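Local coordinates for protein 4-hydroxy-tetrahydrodipicolinate synthase (Methanocaldococcus jannaschii DSM 2661, PDB 2YXG) that probably catalyses the condensation of pyruvate with (S)-aspartate-beta-semialdehyde to 4-hydroxy-tetrahydrodipicolinate, a step of lysine biosynthesis by the diaminopimelate pathway, at residues A[12-16]-A[17-21]; A[200-203]-A[204-207]; A[229-232]-A[233-237]; A[270-273]-A[274-277]. All blocks are in the same frame, centred on the assembly; numbering follows the deposited sequence.

Contact 2 is the buried member of the set: it continues barrel strand 199-202 into a 3-10 turn beside the predicted pyruvate site, and its few hydrogen bonds hold the turn among apolar side chains. Contacts 1 and 3 are partly buried, one a two-stranded hairpin leading into helix 20-32, the other a kinked turn of helix 224-240 that faces a second subunit. Contact 4 lies on the surface, where charged side chains gather at the start of helix 273-286. Contacts 2 and 3 touch through Leu237, which packs on Val204 and Ile207; the same leucine also reaches a later part of helix 273-286. Contacts 1 and 4 touch none of the others.

Contact 1: A[12-16]-A[17-21]; sequences PFKNK and EVDFD
The carbonyl oxygen of Glu17 takes the amide of Lys14, N to O 2.7 Å, with the N-H approaching almost head-on (C=O...N 163°). The same oxygen lies 3.2 Å from Phe13 CA, a CA-H...O contact, and sits at the edge of the Phe13 ring, in its plane. Coming back the other way, Glu17 N reaches Lys14 O at 3.1 Å from well above the carbonyl plane. Lys14 and Glu17 are thus the hydrogen-bonded pair that closes a tight antiparallel beta hairpin, strands 13-14 and 17-18 joined by a type I' turn, and Phe13 with Val18 is the adjoining non-hydrogen-bonded pair. There the side chains diverge, so that the Phe13 ring meets Val18 along one edge, CD1 against CA and CE1 against CG2 (4.1 Å); Arg265 makes a cation-pi contact with the same ring. Next, Asp19 N donates to Pro12 O at 2.7 Å, a nearly straight bond that ties the way out of the hairpin to its beginning. Asp19 then serves as N-cap of helix 20-32: with CG anti to its own N (chi1 173°), its carboxylate is turned back to the Lys14 side chain while OD1 accepts from Gly22 N. Lys14 bends at three torsions to bring NZ within 3.0 Å of Phe13 O and into a salt bridge with Asp19 OD2, whose exact position is doubtful. Replacing Asp19 by an alanine would probably leave the first turn of the helix without its cap and the Lys14 ammonium without its anionic mate. Across the cap residue, Val18 CG1 rests over the centre of the Phe20 ring.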
loop_
_atom_site.group_PDB
_atom_site.type_symbol
_atom_site.label_atom_id
_atom_site.label_comp_id
_atom_site.label_asym_id
_atom_site.label_seq_id
_atom_site.Cartn_x
_atom_site.Cartn_y
_atom_site.Cartn_z
ATOM N N PRO A 12 -33.657 -5.447 0.019
ATOM C CA PRO A 12 -34.023 -6.880 0.031
ATOM C C PRO A 12 -34.697 -7.266 -1.283
ATOM O O PRO A 12 -35.404 -6.447 -1.865
ATOM C CB PRO A 12 -35.002 -6.992 1.202
ATOM C CG PRO A 12 -35.447 -5.584 1.517
ATOM C CD PRO A 12 -34.631 -4.607 0.744
ATOM N N PHE A 13 -34.421 -8.482 -1.764
ATOM C CA PHE A 13 -34.975 -9.027 -2.973
ATOM C C PHE A 13 -35.857 -10.279 -2.653
ATOM O O PHE A 13 -35.545 -11.073 -1.742
ATOM C CB PHE A 13 -33.854 -9.412 -3.978
ATOM C CG PHE A 13 -32.903 -8.268 -4.360
ATOM C CD1 PHE A 13 -33.393 -7.057 -4.908
ATOM C CD2 PHE A 13 -31.493 -8.418 -4.192
ATOM C CE1 PHE A 13 -32.510 -5.999 -5.257
ATOM C CE2 PHE A 13 -30.580 -7.367 -4.534
ATOM C CZ PHE A 13 -31.084 -6.138 -5.057
ATOM N N LYS A 14 -36.966 -10.423 -3.381
ATOM C CA LYS A 14 -37.796 -11.633 -3.354
ATOM C C LYS A 14 -38.138 -11.949 -4.793
ATOM O O LYS A 14 -38.653 -11.105 -5.532
ATOM C CB LYS A 14 -39.101 -11.459 -2.543
ATOM C CG LYS A 14 -39.092 -12.088 -1.124
ATOM C CD LYS A 14 -37.613 -12.001 -0.524
ATOM C CE LYS A 14 -37.456 -11.300 0.883
ATOM N NZ LYS A 14 -36.363 -10.232 0.974
ATOM N N ASN A 15 -37.825 -13.172 -5.195
ATOM C CA ASN A 15 -38.060 -13.623 -6.565
ATOM C C ASN A 15 -37.491 -12.713 -7.661
ATOM O O ASN A 15 -38.184 -12.367 -8.643
ATOM C CB ASN A 15 -39.537 -13.900 -6.772
ATOM C CG ASN A 15 -40.021 -15.048 -5.898
ATOM O OD1 ASN A 15 -40.957 -14.889 -5.116
ATOM N ND2 ASN A 15 -39.351 -16.214 -6.008
ATOM N N LYS A 16 -36.217 -12.347 -7.484
ATOM C CA LYS A 16 -35.471 -11.589 -8.477
ATOM C C LYS A 16 -35.976 -10.123 -8.534
ATOM O O LYS A 16 -35.590 -9.358 -9.419
ATOM C CB LYS A 16 -35.514 -12.303 -9.878
ATOM C CG LYS A 16 -34.542 -13.543 -10.137
ATOM C CD LYS A 16 -34.426 -14.583 -8.980
ATOM C CE LYS A 16 -35.699 -15.505 -8.847
ATOM N NZ LYS A 16 -35.771 -16.408 -7.597
ATOM N N GLU A 17 -36.845 -9.751 -7.592
ATOM C CA GLU A 17 -37.389 -8.401 -7.549
ATOM C C GLU A 17 -37.194 -7.720 -6.193
ATOM O O GLU A 17 -37.157 -8.384 -5.154
ATOM C CB GLU A 17 -38.886 -8.396 -7.956
ATOM C CG GLU A 17 -39.197 -8.934 -9.366
ATOM C CD GLU A 17 -38.406 -8.256 -10.543
ATOM O OE1 GLU A 17 -37.883 -7.128 -10.428
ATOM O OE2 GLU A 17 -38.318 -8.866 -11.631
ATOM N N VAL A 18 -37.079 -6.399 -6.211
ATOM C CA VAL A 18 -37.013 -5.621 -4.987
ATOM C C VAL A 18 -38.200 -6.041 -4.137
ATOM O O VAL A 18 -39.305 -6.175 -4.652
ATOM C CB VAL A 18 -37.061 -4.099 -5.217
ATOM C CG1 VAL A 18 -37.338 -3.359 -3.915
ATOM C CG2 VAL A 18 -35.751 -3.608 -5.898
ATOM N N ASP A 19 -37.944 -6.303 -2.846
ATOM C CA ASP A 19 -38.987 -6.722 -1.928
ATOM C C ASP A 19 -39.487 -5.524 -1.108
ATOM O O ASP A 19 -38.911 -5.172 -0.048
ATOM C CB ASP A 19 -38.434 -7.843 -1.056
ATOM C CG ASP A 19 -39.376 -8.248 0.052
ATOM O OD1 ASP A 19 -40.552 -7.791 0.082
ATOM O OD2 ASP A 19 -38.905 -9.009 0.920
ATOM N N PHE A 20 -40.571 -4.899 -1.606
ATOM C CA PHE A 20 -41.037 -3.599 -1.062
ATOM C C PHE A 20 -41.635 -3.723 0.330
ATOM O O PHE A 20 -41.414 -2.866 1.201
ATOM C CB PHE A 20 -41.998 -2.899 -2.022
ATOM C CG PHE A 20 -41.334 -2.420 -3.286
ATOM C CD1 PHE A 20 -40.556 -1.294 -3.277
ATOM C CD2 PHE A 20 -41.464 -3.146 -4.477
ATOM C CE1 PHE A 20 -39.932 -0.874 -4.420
ATOM C CE2 PHE A 20 -40.842 -2.728 -5.627
ATOM C CZ PHE A 20 -40.079 -1.573 -5.594
ATOM N N ASP A 21 -42.363 -4.809 0.544
ATOM C CA ASP A 21 -42.913 -5.094 1.855
ATOM C C ASP A 21 -41.773 -5.343 2.859
ATOM O O ASP A 21 -41.806 -4.853 4.007
ATOM C CB ASP A 21 -43.898 -6.284 1.777
ATOM C CG ASP A 21 -45.100 -6.013 0.794
ATOM O OD1 ASP A 21 -45.519 -4.840 0.629
ATOM O OD2 ASP A 21 -45.625 -6.971 0.162
#

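Contact 2: A[200-203]-A[204-207]; sequences VISV and VANI
Ser202, which follows Val200 and the predicted pyruvate-site residue Ile201 in barrel strand 199-202, is the first residue of 200-203 to meet the turn ahead, its OG lying 2.8 Å from Ala205 N and accepting that amide's hydrogen at an N-H...O angle of 154°. With OG anti to the backbone N (chi1 168°), the serine oxygen is carried forward along the chain to the amide three residues on, and Ala205 CB closes against Ser202 OG at 3.3 Å. Val204 CG1 lies alongside the same OG at 3.7 Å. Asp186 also hydrogen-bonds to this hydroxyl and takes Val204 N through its other carboxylate oxygen, so one acid holds both the serine and the turn that follows. Val203 comes next: its carbonyl oxygen receives Asn206 N at 3.0 Å, the donor standing 43° out of the carbonyl plane, as the chain winds into a 3-10 turn. Ile207 N repeats the i to i+3 pattern on Val204 O at 2.9 Å. The isopropyl group of Val203 leaves the turn and packs on Thr44 and Val250, about 6 Å from the side chain of Lys161, the predicted Schiff-base lysine. Here the chain leaves the C-terminal end of a barrel strand through a 3-10 turn held by Ser202, and the strand end, on the face where TIM barrels carry their active site, probably helps to line it.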
loop_
_atom_site.group_PDB
_atom_site.type_symbol
_atom_site.label_atom_id
_atom_site.label_comp_id
_atom_site.label_asym_id
_atom_site.label_seq_id
_atom_site.Cartn_x
_atom_site.Cartn_y
_atom_site.Cartn_z
ATOM N N VAL A 200 -22.653 8.390 12.345
ATOM C CA VAL A 200 -22.149 7.355 11.479
ATOM C C VAL A 200 -23.217 6.983 10.474
ATOM O O VAL A 200 -24.419 7.089 10.758
ATOM C CB VAL A 200 -21.693 6.084 12.337
ATOM C CG1 VAL A 200 -22.786 5.669 13.310
ATOM C CG2 VAL A 200 -21.228 4.866 11.459
ATOM N N ILE A 201 -22.749 6.579 9.290
ATOM C CA ILE A 201 -23.572 5.893 8.338
ATOM C C ILE A 201 -23.074 4.454 8.400
ATOM O O ILE A 201 -21.919 4.176 8.124
ATOM C CB ILE A 201 -23.547 6.526 6.933
ATOM C CG1 ILE A 201 -24.282 7.872 6.999
ATOM C CG2 ILE A 201 -24.227 5.543 5.898
ATOM C CD1 ILE A 201 -24.046 8.814 5.823
ATOM N N SER A 202 -23.970 3.563 8.788
ATOM C CA SER A 202 -23.583 2.290 9.357
ATOM C C SER A 202 -24.178 1.068 8.616
ATOM O O SER A 202 -25.354 1.047 8.250
ATOM C CB SER A 202 -24.031 2.278 10.838
ATOM O OG SER A 202 -23.953 1.006 11.429
ATOM N N VAL A 203 -23.356 0.030 8.494
ATOM C CA VAL A 203 -23.804 -1.271 8.066
ATOM C C VAL A 203 -24.420 -2.050 9.258
ATOM O O VAL A 203 -25.537 -2.543 9.175
ATOM C CB VAL A 203 -22.601 -1.995 7.469
ATOM C CG1 VAL A 203 -22.936 -3.394 7.112
ATOM C CG2 VAL A 203 -22.091 -1.178 6.252
ATOM N N VAL A 204 -23.675 -2.153 10.367
ATOM C CA VAL A 204 -24.084 -2.935 11.487
ATOM C C VAL A 204 -25.351 -2.395 12.148
ATOM O O VAL A 204 -26.076 -3.158 12.772
ATOM C CB VAL A 204 -22.934 -3.128 12.514
ATOM C CG1 VAL A 204 -22.746 -1.900 13.423
ATOM C CG2 VAL A 204 -23.228 -4.374 13.384
ATOM N N ALA A 205 -25.674 -1.101 12.017
ATOM C CA ALA A 205 -26.953 -0.619 12.598
ATOM C C ALA A 205 -28.167 -1.269 11.930
ATOM O O ALA A 205 -29.286 -1.183 12.453
ATOM C CB ALA A 205 -27.069 0.930 12.606
ATOM N N ASN A 206 -27.985 -1.951 10.796
ATOM C CA ASN A 206 -29.094 -2.819 10.253
ATOM C C ASN A 206 -29.493 -4.043 11.114
ATOM O O ASN A 206 -30.609 -4.555 10.975
ATOM C CB ASN A 206 -28.790 -3.309 8.842
ATOM C CG ASN A 206 -28.786 -2.177 7.815
ATOM O OD1 ASN A 206 -27.723 -1.771 7.307
ATOM N ND2 ASN A 206 -29.978 -1.670 7.496
ATOM N N ILE A 207 -28.555 -4.496 11.954
ATOM C CA ILE A 207 -28.616 -5.744 12.716
ATOM C C ILE A 207 -28.940 -5.393 14.182
ATOM O O ILE A 207 -29.810 -6.004 14.820
ATOM C CB ILE A 207 -27.204 -6.514 12.693
ATOM C CG1 ILE A 207 -26.810 -6.974 11.299
ATOM C CG2 ILE A 207 -27.188 -7.754 13.620
ATOM C CD1 ILE A 207 -28.014 -7.610 10.584
#

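Contact 3: A[229-232]-A[233-237]; sequences EIHY and KLFPL
Ile230 and Leu234 lie side by side and point the same way, one helical turn apart, with Ile230 CG2 against Leu234 CD1 at 3.6 Å. The isoleucine places CG2 anti to its backbone N, toward the next turn. Leu234 instead has CG beside its own N (chi1 -55°), which lays that branch point over Ile230 O, 3.2 Å away. Cutting Leu234 back to an alanine is likely to open a gap beside Ile230 CG2 and lose the packing on Phe212 of helix 209-221. His231 and Phe235 both turn their rings outward with CG anti to N; the planes come within 27° of parallel but are slid apart, centroids 5.9 Å distant, so they barely overlap. Tyr232 has CG beside its N (chi1 -72°) and receives His231 ND1 over the middle of one face, while its CD1 stays 4.4 Å from Phe235 CB. Its hydroxyl bonds to Leu195 O of the second subunit, and Phe235 meets His175 of that subunit edge-to-face. In the backbone, Lys233 N and Leu234 N keep ordinary i to i+4 bonds, Leu234 N reaching Ile230 O at 3.0 Å. Phe235 N makes a weak bond to Tyr232 O at 3.4 Å instead, and Pro236 has no N-H to give. The result is a proline-kinked helix, with Ile230, Leu234 and Leu237 toward its own chain, and Tyr232 and Phe235 at the second subunit.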
loop_
_atom_site.group_PDB
_atom_site.type_symbol
_atom_site.label_atom_id
_atom_site.label_comp_id
_atom_site.label_asym_id
_atom_site.label_seq_id
_atom_site.Cartn_x
_atom_site.Cartn_y
_atom_site.Cartn_z
ATOM N N GLU A 229 -18.038 0.104 26.279
ATOM C CA GLU A 229 -18.675 -1.117 26.652
ATOM C C GLU A 229 -19.482 -1.717 25.470
ATOM O O GLU A 229 -19.441 -2.923 25.204
ATOM C CB GLU A 229 -19.584 -0.906 27.889
ATOM C CG GLU A 229 -19.916 -2.277 28.550
ATOM C CD GLU A 229 -21.375 -2.412 29.014
ATOM O OE1 GLU A 229 -21.723 -1.861 30.120
ATOM O OE2 GLU A 229 -22.149 -3.092 28.262
ATOM N N ILE A 230 -20.251 -0.880 24.795
ATOM C CA ILE A 230 -21.042 -1.360 23.657
ATOM C C ILE A 230 -20.157 -1.611 22.424
ATOM O O ILE A 230 -20.353 -2.568 21.712
ATOM C CB ILE A 230 -22.167 -0.340 23.297
ATOM C CG1 ILE A 230 -23.136 -0.186 24.490
ATOM C CG2 ILE A 230 -22.901 -0.733 21.994
ATOM C CD1 ILE A 230 -24.354 0.651 24.131
ATOM N N HIS A 231 -19.180 -0.760 22.191
ATOM C CA HIS A 231 -18.216 -0.964 21.096
ATOM C C HIS A 231 -17.547 -2.359 21.176
ATOM O O HIS A 231 -17.507 -3.077 20.190
ATOM C CB HIS A 231 -17.160 0.141 21.163
ATOM C CG HIS A 231 -16.074 0.003 20.145
ATOM N ND1 HIS A 231 -14.885 -0.664 20.400
ATOM C CD2 HIS A 231 -15.996 0.440 18.861
ATOM C CE1 HIS A 231 -14.117 -0.615 19.326
ATOM N NE2 HIS A 231 -14.773 0.048 18.375
ATOM N N TYR A 232 -17.018 -2.714 22.354
ATOM C CA TYR A 232 -16.364 -4.013 22.526
ATOM C C TYR A 232 -17.311 -5.175 22.551
ATOM O O TYR A 232 -16.942 -6.243 22.107
ATOM C CB TYR A 232 -15.418 -4.059 23.740
ATOM C CG TYR A 232 -14.205 -3.241 23.426
ATOM C CD1 TYR A 232 -13.323 -3.660 22.408
ATOM C CD2 TYR A 232 -13.973 -2.011 24.056
ATOM C CE1 TYR A 232 -12.230 -2.897 22.053
ATOM C CE2 TYR A 232 -12.860 -1.244 23.715
ATOM C CZ TYR A 232 -12.016 -1.694 22.692
ATOM O OH TYR A 232 -10.953 -0.979 22.294
ATOM N N LYS A 233 -18.525 -4.993 23.057
ATOM C CA LYS A 233 -19.514 -6.068 22.962
ATOM C C LYS A 233 -19.876 -6.383 21.479
ATOM O O LYS A 233 -20.108 -7.533 21.120
ATOM C CB LYS A 233 -20.785 -5.720 23.777
ATOM C CG LYS A 233 -21.982 -6.653 23.524
ATOM C CD LYS A 233 -23.204 -6.185 24.342
ATOM C CE LYS A 233 -24.349 -5.538 23.485
ATOM N NZ LYS A 233 -25.781 -5.596 24.099
ATOM N N LEU A 234 -19.940 -5.347 20.645
ATOM C CA LEU A 234 -20.257 -5.481 19.216
ATOM C C LEU A 234 -19.075 -5.702 18.278
ATOM O O LEU A 234 -19.241 -5.877 17.068
ATOM C CB LEU A 234 -21.004 -4.204 18.740
ATOM C CG LEU A 234 -22.277 -3.800 19.512
ATOM C CD1 LEU A 234 -22.907 -2.557 18.866
ATOM C CD2 LEU A 234 -23.208 -4.980 19.480
ATOM N N PHE A 235 -17.880 -5.657 18.842
ATOM C CA PHE A 235 -16.658 -5.727 18.089
ATOM C C PHE A 235 -16.513 -6.976 17.214
ATOM O O PHE A 235 -16.138 -6.878 16.020
ATOM C CB PHE A 235 -15.427 -5.517 18.998
ATOM C CG PHE A 235 -14.171 -5.392 18.217
ATOM C CD1 PHE A 235 -14.039 -4.368 17.262
ATOM C CD2 PHE A 235 -13.160 -6.346 18.346
ATOM C CE1 PHE A 235 -12.865 -4.280 16.475
ATOM C CE2 PHE A 235 -11.977 -6.243 17.605
ATOM C CZ PHE A 235 -11.834 -5.222 16.666
ATOM N N PRO A 236 -16.803 -8.161 17.773
ATOM C CA PRO A 236 -16.809 -9.293 16.833
ATOM C C PRO A 236 -17.844 -9.162 15.694
ATOM O O PRO A 236 -17.595 -9.537 14.561
ATOM C CB PRO A 236 -17.099 -10.498 17.728
ATOM C CG PRO A 236 -16.633 -10.063 19.123
ATOM C CD PRO A 236 -17.017 -8.579 19.175
ATOM N N LEU A 237 -19.023 -8.647 16.013
ATOM C CA LEU A 237 -20.027 -8.437 14.992
ATOM C C LEU A 237 -19.579 -7.417 13.931
ATOM O O LEU A 237 -19.774 -7.648 12.754
ATOM C CB LEU A 237 -21.308 -7.956 15.612
ATOM C CG LEU A 237 -22.462 -7.749 14.619
ATOM C CD1 LEU A 237 -22.832 -9.043 13.904
ATOM C CD2 LEU A 237 -23.644 -7.136 15.410
#

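Contact 4: A[270-273]-A[274-277]; sequences EMSE and EHKK
Lys276 bends at chi2 and again at chi4 (69°), which swings its chain back past the helix start and brings NZ among Met271, Glu270 and Glu273. Here helix 273-286 begins, with Ser272 as its N-cap. Ser272 holds OG between its backbone N and carbonyl carbon (chi1 82°), and from there OG accepts His275 N at 3.2 Å, the capping bond, while also lying over one face of the His275 imidazole. The first helical bonds follow: Lys276 N meets Ser272 O at 2.9 Å, and Lys277 N bonds to Glu273 O. Glu244 grips the cap from outside, one of its carboxylate oxygens accepting from both Ser272 N and His275 ND1; this probably fixes the turn of the imidazole. Met271 points toward the helix and brings CG to His275 CB at 3.4 Å, its side chain also packing on Ile248 and Thr252 of helix 248-256. The lysine ammonium is the centre of a salt-bridge network, with weak, long bonds to two acids: Glu270 offers OE1 at 3.4 Å from Lys276 NZ, and Glu273 places OE2 at 3.3 Å from it. Both carboxylates would be expected to favour the positive charge on this surface. The shortest of the ammonium's bonds goes to a neutral acceptor: Lys276 NZ stands 2.9 Å from Met271 O, tilted only 18° from its carbonyl plane.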
loop_
_atom_site.group_PDB
_atom_site.type_symbol
_atom_site.label_atom_id
_atom_site.label_comp_id
_atom_site.label_asym_id
_atom_site.label_seq_id
_atom_site.Cartn_x
_atom_site.Cartn_y
_atom_site.Cartn_z
ATOM N N GLU A 270 -23.163 -15.594 -2.429
ATOM C CA GLU A 270 -23.093 -16.176 -1.082
ATOM C C GLU A 270 -21.697 -16.246 -0.473
ATOM O O GLU A 270 -20.735 -16.521 -1.138
ATOM C CB GLU A 270 -23.674 -17.606 -1.046
ATOM C CG GLU A 270 -25.171 -17.702 -1.263
ATOM C CD GLU A 270 -25.865 -18.775 -0.369
ATOM O OE1 GLU A 270 -25.318 -19.911 -0.196
ATOM O OE2 GLU A 270 -26.983 -18.478 0.139
ATOM N N MET A 271 -21.649 -15.984 0.822
ATOM C CA MET A 271 -20.492 -16.189 1.657
ATOM C C MET A 271 -19.992 -17.663 1.632
ATOM O O MET A 271 -20.817 -18.592 1.603
ATOM C CB MET A 271 -20.948 -15.804 3.057
ATOM C CG MET A 271 -19.953 -15.767 4.138
ATOM S SD MET A 271 -20.582 -14.582 5.354
ATOM C CE MET A 271 -21.179 -15.645 6.605
ATOM N N SER A 272 -18.663 -17.853 1.660
ATOM C CA SER A 272 -18.063 -19.209 1.864
ATOM C C SER A 272 -18.593 -19.889 3.138
ATOM O O SER A 272 -19.058 -19.209 4.094
ATOM C CB SER A 272 -16.533 -19.137 1.906
ATOM O OG SER A 272 -16.067 -18.764 3.206
ATOM N N GLU A 273 -18.548 -21.223 3.158
ATOM C CA GLU A 273 -19.089 -21.988 4.305
ATOM C C GLU A 273 -18.325 -21.628 5.566
ATOM O O GLU A 273 -18.903 -21.479 6.645
ATOM C CB GLU A 273 -19.035 -23.489 4.054
ATOM C CG GLU A 273 -20.176 -23.985 3.163
ATOM C CD GLU A 273 -21.545 -23.643 3.757
ATOM O OE1 GLU A 273 -21.729 -23.906 4.979
ATOM O OE2 GLU A 273 -22.414 -23.097 3.016
ATOM N N GLU A 274 -17.025 -21.426 5.422
ATOM C CA GLU A 274 -16.202 -21.077 6.584
ATOM C C GLU A 274 -16.550 -19.702 7.183
ATOM O O GLU A 274 -16.557 -19.490 8.390
ATOM C CB GLU A 274 -14.754 -21.085 6.163
ATOM C CG GLU A 274 -13.831 -21.054 7.301
ATOM C CD GLU A 274 -12.396 -20.969 6.823
ATOM O OE1 GLU A 274 -11.890 -22.037 6.358
ATOM O OE2 GLU A 274 -11.795 -19.858 6.918
ATOM N N HIS A 275 -16.804 -18.753 6.316
ATOM C CA HIS A 275 -17.176 -17.416 6.747
ATOM C C HIS A 275 -18.589 -17.412 7.347
ATOM O O HIS A 275 -18.809 -16.698 8.318
ATOM C CB HIS A 275 -16.993 -16.433 5.580
ATOM C CG HIS A 275 -15.558 -16.166 5.247
ATOM N ND1 HIS A 275 -15.164 -15.580 4.063
ATOM C CD2 HIS A 275 -14.413 -16.427 5.933
ATOM C CE1 HIS A 275 -13.844 -15.447 4.052
ATOM N NE2 HIS A 275 -13.365 -15.966 5.169
ATOM N N LYS A 276 -19.504 -18.235 6.803
ATOM C CA LYS A 276 -20.884 -18.374 7.325
ATOM C C LYS A 276 -20.918 -18.771 8.785
ATOM O O LYS A 276 -21.632 -18.156 9.628
ATOM C CB LYS A 276 -21.660 -19.437 6.572
ATOM C CG LYS A 276 -22.201 -19.001 5.232
ATOM C CD LYS A 276 -23.503 -19.732 4.972
ATOM C CE LYS A 276 -24.067 -19.356 3.557
ATOM N NZ LYS A 276 -23.223 -19.903 2.419
ATOM N N LYS A 277 -20.118 -19.800 9.081
ATOM C CA LYS A 277 -19.993 -20.340 10.441
ATOM C C LYS A 277 -19.450 -19.315 11.430
ATOM O O LYS A 277 -19.930 -19.197 12.508
ATOM C CB LYS A 277 -19.106 -21.575 10.419
ATOM C CG LYS A 277 -19.676 -22.725 9.634
ATOM C CD LYS A 277 -18.883 -24.010 9.996
ATOM C CE LYS A 277 -19.322 -25.187 9.078
ATOM N NZ LYS A 277 -18.626 -26.472 9.469
#